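Probable arylamine n-acetyl transferase (Mycobacterium abscessus, PDB 4GUZ) probably transfers the acetyl group of acetyl-coenzyme A to arylamine substrates. Local coordinates at residues A[155-159]-A[185-189]; A[134-139]-A[223-227]; A[142-147]-A[158-162]. All blocks are in the same frame, centred on the assembly; numbering follows the deposited sequence.

Interaction 1 (A[155-159]-A[185-189]); sequences WTYRL and WLSRH
Arg188 NH1 lies 3.4 Å from Tyr157 CE1 and gives a weak hydrogen bond to the carbonyl O of Thr136, while NE of the same guanidinium makes a salt bridge to Glu175 on strand 170-176. Tyr157 CE1 stands above one face of the guanidinium, toward its rim. The planes of ring and guanidinium are 67° apart, so the tyrosine presents the CE1 side of its ring to the flat group instead of stacking on it. Extended from CG to NE, the Arg188 chain brings the guanidinium alongside the ring, with NH2 at the ring's edge. On the partly exposed side of the sheet the roles are reversed, and an arginine lies over an aromatic face. Arg158 CB sits 3.5 Å from the centroid of the Trp185 six-membered ring, almost straight above it, in a CH-pi contact. The arginine then runs on across the indole, its CD 4.0 Å from Trp185 NE1, before its guanidinium leaves toward Glu147. Trp185 holds CG anti to its own carbonyl carbon (chi1 -59°), which sends the indole out across 155-159. Its CZ3 approaches Tyr157 C at 3.6 Å, while Thr156 CG2 meets the ring edge, 3.8 Å from CH2. Strand 170-176 runs between the two strands, and the axes of the two segments are 70° apart, so the contact is made by side chains spanning that middle strand in a strongly twisted antiparallel sheet. A classic beta bulge sets Arg188 and His189 together opposite Leu173 and interrupts the regular pairing. From the bulge, His189 NE2 is hydrogen-bonded to Asp131 and its ring meets His116, two residues placed as in the Cys-His-Asp catalytic triad of the arylamine N-acetyltransferases.

Interaction 2 (A[134-139]-A[223-227]); sequences FGTSPL and QQISP
Gln223 turns CG anti to its carbonyl carbon (chi1 -55°) and extends beyond it, laying its amide along Gly135; Ile225 sets CG1 anti to the backbone N (chi1 -166°), which brings CD1 against the Thr136 backbone. The bare CA of Gly135 packs against Gln223 CD at 3.7 Å. One end of the amide, NE2, gives a weak hydrogen bond to Phe134 O over 3.1 Å, while the other, OE1, faces the Thr136 backbone and methyl, 3.6 Å from CG2. Ile225 divides its branches: CG2 lies 3.5 Å from Gly135 O, and CD1 is 3.8 Å from Thr136 C. Farther along, Leu139 CD1 rests 3.8 Å from Pro227 CA, and Val43 of helix 32-45 packs on both Leu139 and Ile225. The loop has its own bracing. Thr136 is the centre of an inverse gamma turn, closed weakly from Ser137 N to Gly135 O, and Phe134 N donates to Ser137 OG over 2.8 Å. A water 2.9 Å from Gly135 O lies between the loop and strand 221-226. Phe134 meets His116 edge-to-face, and Ser137 OG is also bonded to Asp131 O. The loop is thus wedged between the five-stranded sheet and the probable Cys-His-Asp triad of the arylamine N-acetyltransferase fold.

Interaction 3 (A[142-147]-A[158-162]); sequences IRLVDE and RLRRG
Glu147 and Arg158 lie aslant to each other, carboxylate and guanidinium planes 86° apart, at the mouth of an antiparallel pairing on the edge of the sheet, where strands 147-152 and 155-162 form a beta hairpin. The arginine approaches side-on, and two of its nitrogens grip one oxygen: Glu147 OE2 is 2.9 Å from Arg158 NH2 and 3.1 Å from Arg158 NE. Both bonds lie close to the guanidinium plane and meet OE2 on its anti side. A bend in the glutamate chain (chi2 -88°) swings the carboxylate round to this position. Glu147 and Arg160, a non-hydrogen-bonded pair, put their side chains on the same face of the sheet, with CG 3.9 Å from CG. Asp146 meets Arg161 in a second salt bridge, again with the flat groups steeply inclined, here by 79°. Arg161 NH1 reaches Asp146 OD1 at 3.2 Å on the syn side, and NH2 of the same arginine has another anionic partner in Asp169. Leu159 fills the inside of the curve that 142-147 makes around it. Its CD2 faces Ile142 CG2 at 3.8 Å, the two side chains running antiparallel alongside one another, and also touches Arg143 O at 3.4 Å. Leu144 and Val145 border the same methyl, while Trp171 of the adjacent strand and Phe191 of the next one cover Leu159. The turn between strands 142-143 and 147-152 links the two outermost strands of the eight-stranded sheet, consistent with the barrel-like second domain of this family. Backbone atoms hold the two segments together beside the charged pairs: Arg161 N donates almost straight to Asp146 O, and Glu147 CA makes a CA-H...O contact of 3.2 Å with Leu159 O.

Followed from the N terminus, the chain first reaches 134-139, whose partner 223-227 comes 84 residues later; interaction 2 thus closes the longest loop and joins the region after strand 126-130 to the five-stranded sheet. Interaction 3 nests inside it, a short closure from the turn between the two outermost strands of the eight-stranded sheet to the strand next to 147-152. Interaction 1 also lies inside the loop of interaction 2. It starts on 155-159, sharing Arg158 and Leu159 with the end of interaction 3, and closes at 185-189 on a more central strand. Interactions 1 and 2 also touch, with Trp155 NE1 bonded to Ser226 O, so strand 155-162 of the eight-stranded sheet touches the five-stranded one through Trp155.

Interaction 1 (A[155-159]-A[185-189])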
ATOM      1  N   TRP A 155      -4.098  -4.170  15.625  1.00 16.85           N
ATOM      2  CA  TRP A 155      -4.140  -2.783  15.181  1.00 16.27           C
ATOM      3  C   TRP A 155      -5.523  -2.247  15.375  1.00 19.44           C
ATOM      4  O   TRP A 155      -6.485  -3.023  15.399  1.00 19.70           O
ATOM      5  CB  TRP A 155      -3.724  -2.666  13.702  1.00 14.62           C
ATOM      6  CG  TRP A 155      -2.418  -3.347  13.419  1.00 14.59           C
ATOM      7  CD1 TRP A 155      -2.238  -4.624  12.969  1.00 17.07           C
ATOM      8  CD2 TRP A 155      -1.113  -2.841  13.735  1.00 14.53           C
ATOM      9  NE1 TRP A 155      -0.897  -4.934  12.956  1.00 16.03           N
ATOM     10  CE2 TRP A 155      -0.181  -3.849  13.406  1.00 17.30           C
ATOM     11  CE3 TRP A 155      -0.632  -1.590  14.169  1.00 15.77           C
ATOM     12  CZ2 TRP A 155       1.203  -3.651  13.507  1.00 16.41           C
ATOM     13  CZ3 TRP A 155       0.743  -1.409  14.305  1.00 17.10           C
ATOM     14  CH2 TRP A 155       1.643  -2.430  13.980  1.00 17.39           C
ATOM     15  N   THR A 156      -5.635  -0.923  15.521  1.00 15.18           N
ATOM     16  CA  THR A 156      -6.928  -0.249  15.688  1.00 15.40           C
ATOM     17  C   THR A 156      -6.950   0.978  14.797  1.00 17.64           C
ATOM     18  O   THR A 156      -5.979   1.745  14.765  1.00 13.93           O
ATOM     19  CB  THR A 156      -7.211   0.096  17.162  1.00 23.81           C
ATOM     20  OG1 THR A 156      -6.834  -1.001  17.985  1.00 22.87           O
ATOM     21  CG2 THR A 156      -8.679   0.419  17.416  1.00 24.72           C
ATOM     22  N   TYR A 157      -8.065   1.160  14.088  1.00 16.41           N
ATOM     23  CA  TYR A 157      -8.261   2.290  13.184  1.00 15.95           C
ATOM     24  C   TYR A 157      -9.509   3.062  13.552  1.00 21.06           C
ATOM     25  O   TYR A 157     -10.438   2.520  14.170  1.00 20.90           O
ATOM     26  CB  TYR A 157      -8.360   1.795  11.721  1.00 16.89           C
ATOM     27  CG  TYR A 157      -7.096   1.091  11.269  1.00 19.32           C
ATOM     28  CD1 TYR A 157      -5.925   1.807  11.026  1.00 22.86           C
ATOM     29  CD2 TYR A 157      -7.066  -0.288  11.093  1.00 18.50           C
ATOM     30  CE1 TYR A 157      -4.741   1.159  10.685  1.00 25.47           C
ATOM     31  CE2 TYR A 157      -5.886  -0.949  10.749  1.00 18.63           C
ATOM     32  CZ  TYR A 157      -4.723  -0.219  10.558  1.00 29.84           C
ATOM     33  OH  TYR A 157      -3.551  -0.851  10.201  1.00 29.17           O
ATOM     34  N   ARG A 158      -9.539   4.327  13.155  1.00 16.26           N
ATOM     35  CA  ARG A 158     -10.713   5.167  13.312  1.00 14.69           C
ATOM     36  C   ARG A 158     -11.030   5.775  11.968  1.00 20.20           C
ATOM     37  O   ARG A 158     -10.142   6.293  11.298  1.00 20.09           O
ATOM     38  CB  ARG A 158     -10.541   6.261  14.356  1.00 14.69           C
ATOM     39  CG  ARG A 158     -11.887   6.942  14.668  1.00 18.13           C
ATOM     40  CD  ARG A 158     -11.739   8.351  15.148  1.00 27.33           C
ATOM     41  NE  ARG A 158     -13.020   8.872  15.625  1.00 33.60           N
ATOM     42  CZ  ARG A 158     -13.157  10.026  16.267  1.00 53.13           C
ATOM     43  NH1 ARG A 158     -12.096  10.787  16.511  1.00 39.11           N
ATOM     44  NH2 ARG A 158     -14.356  10.429  16.671  1.00 40.18           N
ATOM     45  N   LEU A 159     -12.282   5.670  11.558  1.00 18.34           N
ATOM     46  CA  LEU A 159     -12.763   6.239  10.307  1.00 17.98           C
ATOM     47  C   LEU A 159     -13.729   7.348  10.672  1.00 18.99           C
ATOM     48  O   LEU A 159     -14.581   7.138  11.515  1.00 17.11           O
ATOM     49  CB  LEU A 159     -13.441   5.130   9.486  1.00 17.93           C
ATOM     50  CG  LEU A 159     -13.888   5.450   8.063  1.00 20.75           C
ATOM     51  CD1 LEU A 159     -12.711   5.737   7.148  1.00 18.96           C
ATOM     52  CD2 LEU A 159     -14.692   4.292   7.489  1.00 20.57           C
ATOM     53  N   TRP A 185      -5.784   9.287  18.623  1.00 16.43           N
ATOM     54  CA  TRP A 185      -5.608   8.867  17.243  1.00 17.29           C
ATOM     55  C   TRP A 185      -4.582   9.678  16.529  1.00 21.10           C
ATOM     56  O   TRP A 185      -4.421  10.856  16.838  1.00 21.56           O
ATOM     57  CB  TRP A 185      -6.960   9.033  16.511  1.00 16.95           C
ATOM     58  CG  TRP A 185      -8.049   8.229  17.153  1.00 18.13           C
ATOM     59  CD1 TRP A 185      -8.967   8.667  18.069  1.00 21.14           C
ATOM     60  CD2 TRP A 185      -8.198   6.814  17.078  1.00 17.92           C
ATOM     61  NE1 TRP A 185      -9.736   7.615  18.504  1.00 21.17           N
ATOM     62  CE2 TRP A 185      -9.283   6.460  17.915  1.00 22.16           C
ATOM     63  CE3 TRP A 185      -7.538   5.803  16.356  1.00 19.22           C
ATOM     64  CZ2 TRP A 185      -9.719   5.138  18.053  1.00 22.13           C
ATOM     65  CZ3 TRP A 185      -7.975   4.493  16.489  1.00 20.78           C
ATOM     66  CH2 TRP A 185      -9.052   4.170  17.326  1.00 21.36           C
ATOM     67  N   LEU A 186      -3.920   9.061  15.533  1.00 17.12           N
ATOM     68  CA  LEU A 186      -2.990   9.741  14.627  1.00 16.51           C
ATOM     69  C   LEU A 186      -3.577   9.677  13.218  1.00 19.00           C
ATOM     70  O   LEU A 186      -3.702   8.573  12.681  1.00 17.82           O
ATOM     71  CB  LEU A 186      -1.579   9.105  14.657  1.00 16.23           C
ATOM     72  CG  LEU A 186      -0.546   9.723  13.671  1.00 20.44           C
ATOM     73  CD1 LEU A 186      -0.161  11.172  14.082  1.00 20.80           C
ATOM     74  CD2 LEU A 186       0.699   8.846  13.542  1.00 21.86           C
ATOM     75  N   SER A 187      -3.914  10.834  12.599  1.00 16.93           N
ATOM     76  CA  SER A 187      -4.432  10.790  11.219  1.00 16.27           C
ATOM     77  C   SER A 187      -3.411  10.152  10.286  1.00 20.18           C
ATOM     78  O   SER A 187      -2.227  10.492  10.358  1.00 20.74           O
ATOM     79  CB  SER A 187      -4.805  12.179  10.707  1.00 20.03           C
ATOM     80  OG  SER A 187      -3.659  13.000  10.527  1.00 25.29           O
ATOM     81  N   ARG A 188      -3.857   9.207   9.434  1.00 16.12           N
ATOM     82  CA  ARG A 188      -2.988   8.595   8.422  1.00 15.82           C
ATOM     83  C   ARG A 188      -3.163   9.351   7.126  1.00 18.10           C
ATOM     84  O   ARG A 188      -2.248   9.993   6.645  1.00 18.34           O
ATOM     85  CB  ARG A 188      -3.313   7.112   8.200  1.00 16.51           C
ATOM     86  CG  ARG A 188      -2.474   6.173   8.984  1.00 26.46           C
ATOM     87  CD  ARG A 188      -2.700   4.777   8.471  1.00 24.76           C
ATOM     88  NE  ARG A 188      -1.971   3.836   9.308  1.00 22.08           N
ATOM     89  CZ  ARG A 188      -1.937   2.531   9.113  1.00 28.33           C
ATOM     90  NH1 ARG A 188      -2.621   1.982   8.115  1.00 18.60           N
ATOM     91  NH2 ARG A 188      -1.239   1.753   9.931  1.00 21.13           N
ATOM     92  N   HIS A 189      -4.365   9.268   6.560  1.00 15.49           N
ATOM     93  CA  HIS A 189      -4.703   9.954   5.321  1.00 13.74           C
ATOM     94  C   HIS A 189      -6.142  10.446   5.343  1.00 16.40           C
ATOM     95  O   HIS A 189      -6.947  10.011   6.176  1.00 14.18           O
ATOM     96  CB  HIS A 189      -4.477   9.012   4.108  1.00 14.24           C
ATOM     97  CG  HIS A 189      -5.189   7.686   4.151  1.00 16.83           C
ATOM     98  ND1 HIS A 189      -6.561   7.597   4.014  1.00 18.42           N
ATOM     99  CD2 HIS A 189      -4.667   6.433   4.180  1.00 18.01           C
ATOM    100  CE1 HIS A 189      -6.842   6.309   4.065  1.00 17.50           C
ATOM    101  NE2 HIS A 189      -5.726   5.564   4.126  1.00 17.98           N
TER

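Interaction 2 (A[134-139]-A[223-227])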
ATOM      1  N   PHE A 134      -0.663   0.546   1.486  1.00 16.25           N
ATOM      2  CA  PHE A 134      -0.086   1.559   2.366  1.00 16.16           C
ATOM      3  C   PHE A 134       1.212   1.063   3.052  1.00 20.19           C
ATOM      4  O   PHE A 134       1.988   1.887   3.528  1.00 22.80           O
ATOM      5  CB  PHE A 134      -1.135   2.008   3.407  1.00 17.98           C
ATOM      6  CG  PHE A 134      -0.718   3.158   4.306  1.00 18.27           C
ATOM      7  CD1 PHE A 134      -0.790   4.472   3.862  1.00 19.00           C
ATOM      8  CD2 PHE A 134      -0.260   2.920   5.602  1.00 18.79           C
ATOM      9  CE1 PHE A 134      -0.404   5.531   4.694  1.00 19.23           C
ATOM     10  CE2 PHE A 134       0.133   3.981   6.431  1.00 20.20           C
ATOM     11  CZ  PHE A 134       0.057   5.277   5.972  1.00 18.41           C
ATOM     12  N   GLY A 135       1.470  -0.238   3.048  1.00 15.70           N
ATOM     13  CA  GLY A 135       2.649  -0.794   3.719  1.00 16.17           C
ATOM     14  C   GLY A 135       2.164  -1.349   5.042  1.00 20.04           C
ATOM     15  O   GLY A 135       1.945  -2.553   5.148  1.00 20.74           O
ATOM     16  N   THR A 136       1.818  -0.449   6.003  1.00 15.63           N
ATOM     17  CA  THR A 136       1.214  -0.869   7.291  1.00 15.30           C
ATOM     18  C   THR A 136      -0.288  -0.802   7.107  1.00 18.31           C
ATOM     19  O   THR A 136      -1.028  -0.197   7.888  1.00 19.34           O
ATOM     20  CB  THR A 136       1.732  -0.032   8.467  1.00 19.52           C
ATOM     21  OG1 THR A 136       1.582   1.359   8.159  1.00 17.38           O
ATOM     22  CG2 THR A 136       3.185  -0.355   8.819  1.00 18.21           C
ATOM     23  N   SER A 137      -0.732  -1.448   6.051  1.00 15.97           N
ATOM     24  CA  SER A 137      -2.091  -1.458   5.585  1.00 14.30           C
ATOM     25  C   SER A 137      -3.065  -2.210   6.486  1.00 18.30           C
ATOM     26  O   SER A 137      -2.705  -3.220   7.096  1.00 15.68           O
ATOM     27  CB  SER A 137      -2.135  -2.128   4.207  1.00 18.54           C
ATOM     28  OG  SER A 137      -2.102  -1.159   3.177  1.00 27.50           O
ATOM     29  N   PRO A 138      -4.348  -1.783   6.488  1.00 16.39           N
ATOM     30  CA  PRO A 138      -5.373  -2.580   7.147  1.00 16.46           C
ATOM     31  C   PRO A 138      -5.395  -3.966   6.520  1.00 19.23           C
ATOM     32  O   PRO A 138      -5.149  -4.110   5.310  1.00 15.36           O
ATOM     33  CB  PRO A 138      -6.658  -1.806   6.833  1.00 17.76           C
ATOM     34  CG  PRO A 138      -6.208  -0.405   6.630  1.00 21.07           C
ATOM     35  CD  PRO A 138      -4.955  -0.599   5.842  1.00 17.23           C
ATOM     36  N   LEU A 139      -5.598  -5.000   7.356  1.00 17.67           N
ATOM     37  CA  LEU A 139      -5.590  -6.381   6.877  1.00 17.63           C
ATOM     38  C   LEU A 139      -6.952  -6.770   6.361  1.00 22.24           C
ATOM     39  O   LEU A 139      -7.102  -7.853   5.816  1.00 21.68           O
ATOM     40  CB  LEU A 139      -5.139  -7.352   7.975  1.00 17.55           C
ATOM     41  CG  LEU A 139      -3.716  -7.159   8.523  1.00 21.30           C
ATOM     42  CD1 LEU A 139      -3.522  -7.956   9.772  1.00 22.16           C
ATOM     43  CD2 LEU A 139      -2.667  -7.592   7.529  1.00 24.21           C
ATOM     44  N   GLN A 223       8.330  -1.709   4.051  1.00 15.41           N
ATOM     45  CA  GLN A 223       7.370  -1.977   5.125  1.00 14.18           C
ATOM     46  C   GLN A 223       6.846  -3.392   5.084  1.00 18.03           C
ATOM     47  O   GLN A 223       6.802  -4.004   4.022  1.00 17.72           O
ATOM     48  CB  GLN A 223       6.188  -0.989   5.034  1.00 15.47           C
ATOM     49  CG  GLN A 223       6.571   0.513   5.039  1.00 15.32           C
ATOM     50  CD  GLN A 223       5.334   1.358   5.064  1.00 23.66           C
ATOM     51  OE1 GLN A 223       4.600   1.363   6.045  1.00 17.09           O
ATOM     52  NE2 GLN A 223       5.037   2.057   3.960  1.00 15.96           N
ATOM     53  N   GLN A 224       6.431  -3.906   6.258  1.00 16.48           N
ATOM     54  CA  GLN A 224       5.826  -5.232   6.379  1.00 16.14           C
ATOM     55  C   GLN A 224       4.902  -5.221   7.577  1.00 19.61           C
ATOM     56  O   GLN A 224       5.277  -4.697   8.617  1.00 19.86           O
ATOM     57  CB  GLN A 224       6.911  -6.343   6.503  1.00 17.09           C
ATOM     58  CG  GLN A 224       6.343  -7.774   6.674  1.00 17.59           C
ATOM     59  CD  GLN A 224       7.452  -8.721   7.078  1.00 31.02           C
ATOM     60  OE1 GLN A 224       8.250  -9.198   6.247  1.00 26.48           O
ATOM     61  NE2 GLN A 224       7.579  -8.950   8.376  1.00 19.04           N
ATOM     62  N   ILE A 225       3.680  -5.774   7.435  1.00 15.37           N
ATOM     63  CA  ILE A 225       2.741  -5.826   8.558  1.00 14.30           C
ATOM     64  C   ILE A 225       2.239  -7.270   8.716  1.00 18.80           C
ATOM     65  O   ILE A 225       2.172  -8.038   7.749  1.00 16.55           O
ATOM     66  CB  ILE A 225       1.594  -4.771   8.430  1.00 16.00           C
ATOM     67  CG1 ILE A 225       0.816  -4.578   9.763  1.00 16.07           C
ATOM     68  CG2 ILE A 225       0.687  -5.046   7.223  1.00 18.66           C
ATOM     69  CD1 ILE A 225      -0.104  -3.305   9.899  1.00 20.61           C
ATOM     70  N   SER A 226       1.979  -7.637   9.970  1.00 16.30           N
ATOM     71  CA  SER A 226       1.473  -8.926  10.404  1.00 15.95           C
ATOM     72  C   SER A 226       0.299  -8.665  11.348  1.00 18.81           C
ATOM     73  O   SER A 226       0.160  -7.530  11.819  1.00 17.10           O
ATOM     74  CB  SER A 226       2.586  -9.696  11.130  1.00 20.97           C
ATOM     75  OG  SER A 226       3.712  -9.935  10.300  1.00 30.88           O
ATOM     76  N   PRO A 227      -0.494  -9.686  11.766  1.00 17.16           N
ATOM     77  CA  PRO A 227      -1.577  -9.412  12.731  1.00 16.18           C
ATOM     78  C   PRO A 227      -1.091  -8.830  14.078  1.00 20.72           C
ATOM     79  O   PRO A 227      -1.820  -8.046  14.695  1.00 18.81           O
ATOM     80  CB  PRO A 227      -2.216 -10.793  12.928  1.00 18.08           C
ATOM     81  CG  PRO A 227      -1.932 -11.523  11.650  1.00 21.23           C
ATOM     82  CD  PRO A 227      -0.512 -11.102  11.337  1.00 18.38           C
TER
HETATM   83  O   HOH W   1       3.453  -4.562   3.768  1.00 21.70           O

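Interaction 3 (A[142-147]-A[158-162])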
ATOM      1  N   ILE A 142     -12.616  -2.071   4.983  1.00 16.85           N
ATOM      2  CA  ILE A 142     -13.257  -1.293   6.038  1.00 16.05           C
ATOM      3  C   ILE A 142     -14.571  -0.759   5.509  1.00 19.38           C
ATOM      4  O   ILE A 142     -14.585  -0.092   4.467  1.00 20.41           O
ATOM      5  CB  ILE A 142     -12.297  -0.157   6.533  1.00 18.05           C
ATOM      6  CG1 ILE A 142     -11.056  -0.742   7.266  1.00 16.96           C
ATOM      7  CG2 ILE A 142     -13.030   0.858   7.419  1.00 20.23           C
ATOM      8  CD1 ILE A 142      -9.935   0.282   7.597  1.00 22.76           C
ATOM      9  N   ARG A 143     -15.666  -1.035   6.235  1.00 16.69           N
ATOM     10  CA  ARG A 143     -17.026  -0.559   5.920  1.00 16.83           C
ATOM     11  C   ARG A 143     -17.049   0.946   5.911  1.00 21.69           C
ATOM     12  O   ARG A 143     -16.717   1.571   6.914  1.00 21.06           O
ATOM     13  CB  ARG A 143     -18.031  -1.093   6.963  1.00 17.67           C
ATOM     14  CG  ARG A 143     -19.488  -0.841   6.645  1.00 20.34           C
ATOM     15  CD  ARG A 143     -20.356  -1.552   7.658  1.00 25.05           C
ATOM     16  NE  ARG A 143     -20.854  -2.806   7.103  1.00 31.13           N
ATOM     17  CZ  ARG A 143     -20.763  -3.994   7.686  1.00 49.23           C
ATOM     18  NH1 ARG A 143     -20.183  -4.117   8.874  1.00 39.58           N
ATOM     19  NH2 ARG A 143     -21.241  -5.073   7.080  1.00 38.98           N
ATOM     20  N   LEU A 144     -17.431   1.536   4.781  1.00 18.87           N
ATOM     21  CA  LEU A 144     -17.484   2.983   4.682  1.00 18.94           C
ATOM     22  C   LEU A 144     -18.734   3.473   5.375  1.00 22.62           C
ATOM     23  O   LEU A 144     -19.854   3.268   4.906  1.00 25.17           O
ATOM     24  CB  LEU A 144     -17.404   3.451   3.226  1.00 19.81           C
ATOM     25  CG  LEU A 144     -17.046   4.909   2.987  1.00 25.93           C
ATOM     26  CD1 LEU A 144     -15.550   5.172   3.225  1.00 27.49           C
ATOM     27  CD2 LEU A 144     -17.398   5.293   1.574  1.00 29.84           C
ATOM     28  N   VAL A 145     -18.527   4.031   6.553  1.00 18.74           N
ATOM     29  CA  VAL A 145     -19.558   4.598   7.428  1.00 17.67           C
ATOM     30  C   VAL A 145     -19.087   5.994   7.790  1.00 21.15           C
ATOM     31  O   VAL A 145     -17.910   6.305   7.578  1.00 20.45           O
ATOM     32  CB  VAL A 145     -19.853   3.717   8.687  1.00 19.75           C
ATOM     33  CG1 VAL A 145     -20.551   2.416   8.307  1.00 19.54           C
ATOM     34  CG2 VAL A 145     -18.599   3.449   9.513  1.00 18.66           C
ATOM     35  N   ASP A 146     -19.970   6.828   8.349  1.00 18.35           N
ATOM     36  CA  ASP A 146     -19.579   8.198   8.721  1.00 18.58           C
ATOM     37  C   ASP A 146     -18.649   8.272   9.935  1.00 22.17           C
ATOM     38  O   ASP A 146     -17.951   9.281  10.108  1.00 22.79           O
ATOM     39  CB  ASP A 146     -20.805   9.064   8.975  1.00 19.71           C
ATOM     40  CG  ASP A 146     -21.596   9.434   7.735  1.00 25.03           C
ATOM     41  OD1 ASP A 146     -21.392   8.787   6.676  1.00 23.90           O
ATOM     42  OD2 ASP A 146     -22.386  10.397   7.809  1.00 30.32           O
ATOM     43  N   GLU A 147     -18.647   7.247  10.795  1.00 17.42           N
ATOM     44  CA  GLU A 147     -17.741   7.231  11.930  1.00 16.44           C
ATOM     45  C   GLU A 147     -17.670   5.844  12.539  1.00 20.60           C
ATOM     46  O   GLU A 147     -18.708   5.242  12.788  1.00 19.17           O
ATOM     47  CB  GLU A 147     -18.165   8.278  12.985  1.00 17.85           C
ATOM     48  CG  GLU A 147     -17.052   8.651  13.940  1.00 22.66           C
ATOM     49  CD  GLU A 147     -16.902   7.794  15.174  1.00 27.85           C
ATOM     50  OE1 GLU A 147     -17.700   6.841  15.359  1.00 22.99           O
ATOM     51  OE2 GLU A 147     -15.975   8.082  15.964  1.00 31.29           O
ATOM     52  N   ARG A 158      -9.539   4.327  13.155  1.00 16.26           N
ATOM     53  CA  ARG A 158     -10.713   5.167  13.312  1.00 14.69           C
ATOM     54  C   ARG A 158     -11.030   5.775  11.968  1.00 20.20           C
ATOM     55  O   ARG A 158     -10.142   6.293  11.298  1.00 20.09           O
ATOM     56  CB  ARG A 158     -10.541   6.261  14.356  1.00 14.69           C
ATOM     57  CG  ARG A 158     -11.887   6.942  14.668  1.00 18.13           C
ATOM     58  CD  ARG A 158     -11.739   8.351  15.148  1.00 27.33           C
ATOM     59  NE  ARG A 158     -13.020   8.872  15.625  1.00 33.60           N
ATOM     60  CZ  ARG A 158     -13.157  10.026  16.267  1.00 53.13           C
ATOM     61  NH1 ARG A 158     -12.096  10.787  16.511  1.00 39.11           N
ATOM     62  NH2 ARG A 158     -14.356  10.429  16.671  1.00 40.18           N
ATOM     63  N   LEU A 159     -12.282   5.670  11.558  1.00 18.34           N
ATOM     64  CA  LEU A 159     -12.763   6.239  10.307  1.00 17.98           C
ATOM     65  C   LEU A 159     -13.729   7.348  10.672  1.00 18.99           C
ATOM     66  O   LEU A 159     -14.581   7.138  11.515  1.00 17.11           O
ATOM     67  CB  LEU A 159     -13.441   5.130   9.486  1.00 17.93           C
ATOM     68  CG  LEU A 159     -13.888   5.450   8.063  1.00 20.75           C
ATOM     69  CD1 LEU A 159     -12.711   5.737   7.148  1.00 18.96           C
ATOM     70  CD2 LEU A 159     -14.692   4.292   7.489  1.00 20.57           C
ATOM     71  N   ARG A 160     -13.568   8.537  10.091  1.00 16.52           N
ATOM     72  CA  ARG A 160     -14.455   9.656  10.391  1.00 15.22           C
ATOM     73  C   ARG A 160     -14.620  10.570   9.197  1.00 19.17           C
ATOM     74  O   ARG A 160     -13.636  11.129   8.702  1.00 16.74           O
ATOM     75  CB  ARG A 160     -13.930  10.468  11.583  1.00 15.04           C
ATOM     76  CG  ARG A 160     -14.960  11.433  12.118  1.00 19.10           C
ATOM     77  CD  ARG A 160     -14.517  12.038  13.423  1.00 32.46           C
ATOM     78  NE  ARG A 160     -15.550  12.938  13.933  1.00 53.79           N
ATOM     79  CZ  ARG A 160     -15.311  13.982  14.718  1.00 79.90           C
ATOM     80  NH1 ARG A 160     -14.070  14.269  15.093  1.00 72.70           N
ATOM     81  NH2 ARG A 160     -16.311  14.754  15.128  1.00 70.61           N
ATOM     82  N   ARG A 161     -15.879  10.763   8.800  1.00 16.85           N
ATOM     83  CA  ARG A 161     -16.336  11.631   7.712  1.00 16.40           C
ATOM     84  C   ARG A 161     -16.403  13.067   8.207  1.00 19.07           C
ATOM     85  O   ARG A 161     -16.803  13.310   9.350  1.00 18.51           O
ATOM     86  CB  ARG A 161     -17.732  11.185   7.215  1.00 14.24           C
ATOM     87  CG  ARG A 161     -18.185  11.859   5.917  1.00 21.63           C
ATOM     88  CD  ARG A 161     -19.556  11.375   5.496  1.00 21.21           C
ATOM     89  NE  ARG A 161     -19.930  11.860   4.167  1.00 22.54           N
ATOM     90  CZ  ARG A 161     -20.923  11.341   3.452  1.00 37.90           C
ATOM     91  NH1 ARG A 161     -21.607  10.300   3.912  1.00 22.97           N
ATOM     92  NH2 ARG A 161     -21.210  11.826   2.255  1.00 27.52           N
ATOM     93  N   GLY A 162     -16.044  13.994   7.338  1.00 17.00           N
ATOM     94  CA  GLY A 162     -16.109  15.419   7.628  1.00 16.58           C
ATOM     95  C   GLY A 162     -15.577  16.285   6.511  1.00 19.18           C
ATOM     96  O   GLY A 162     -15.286  15.807   5.414  1.00 17.39           O
TER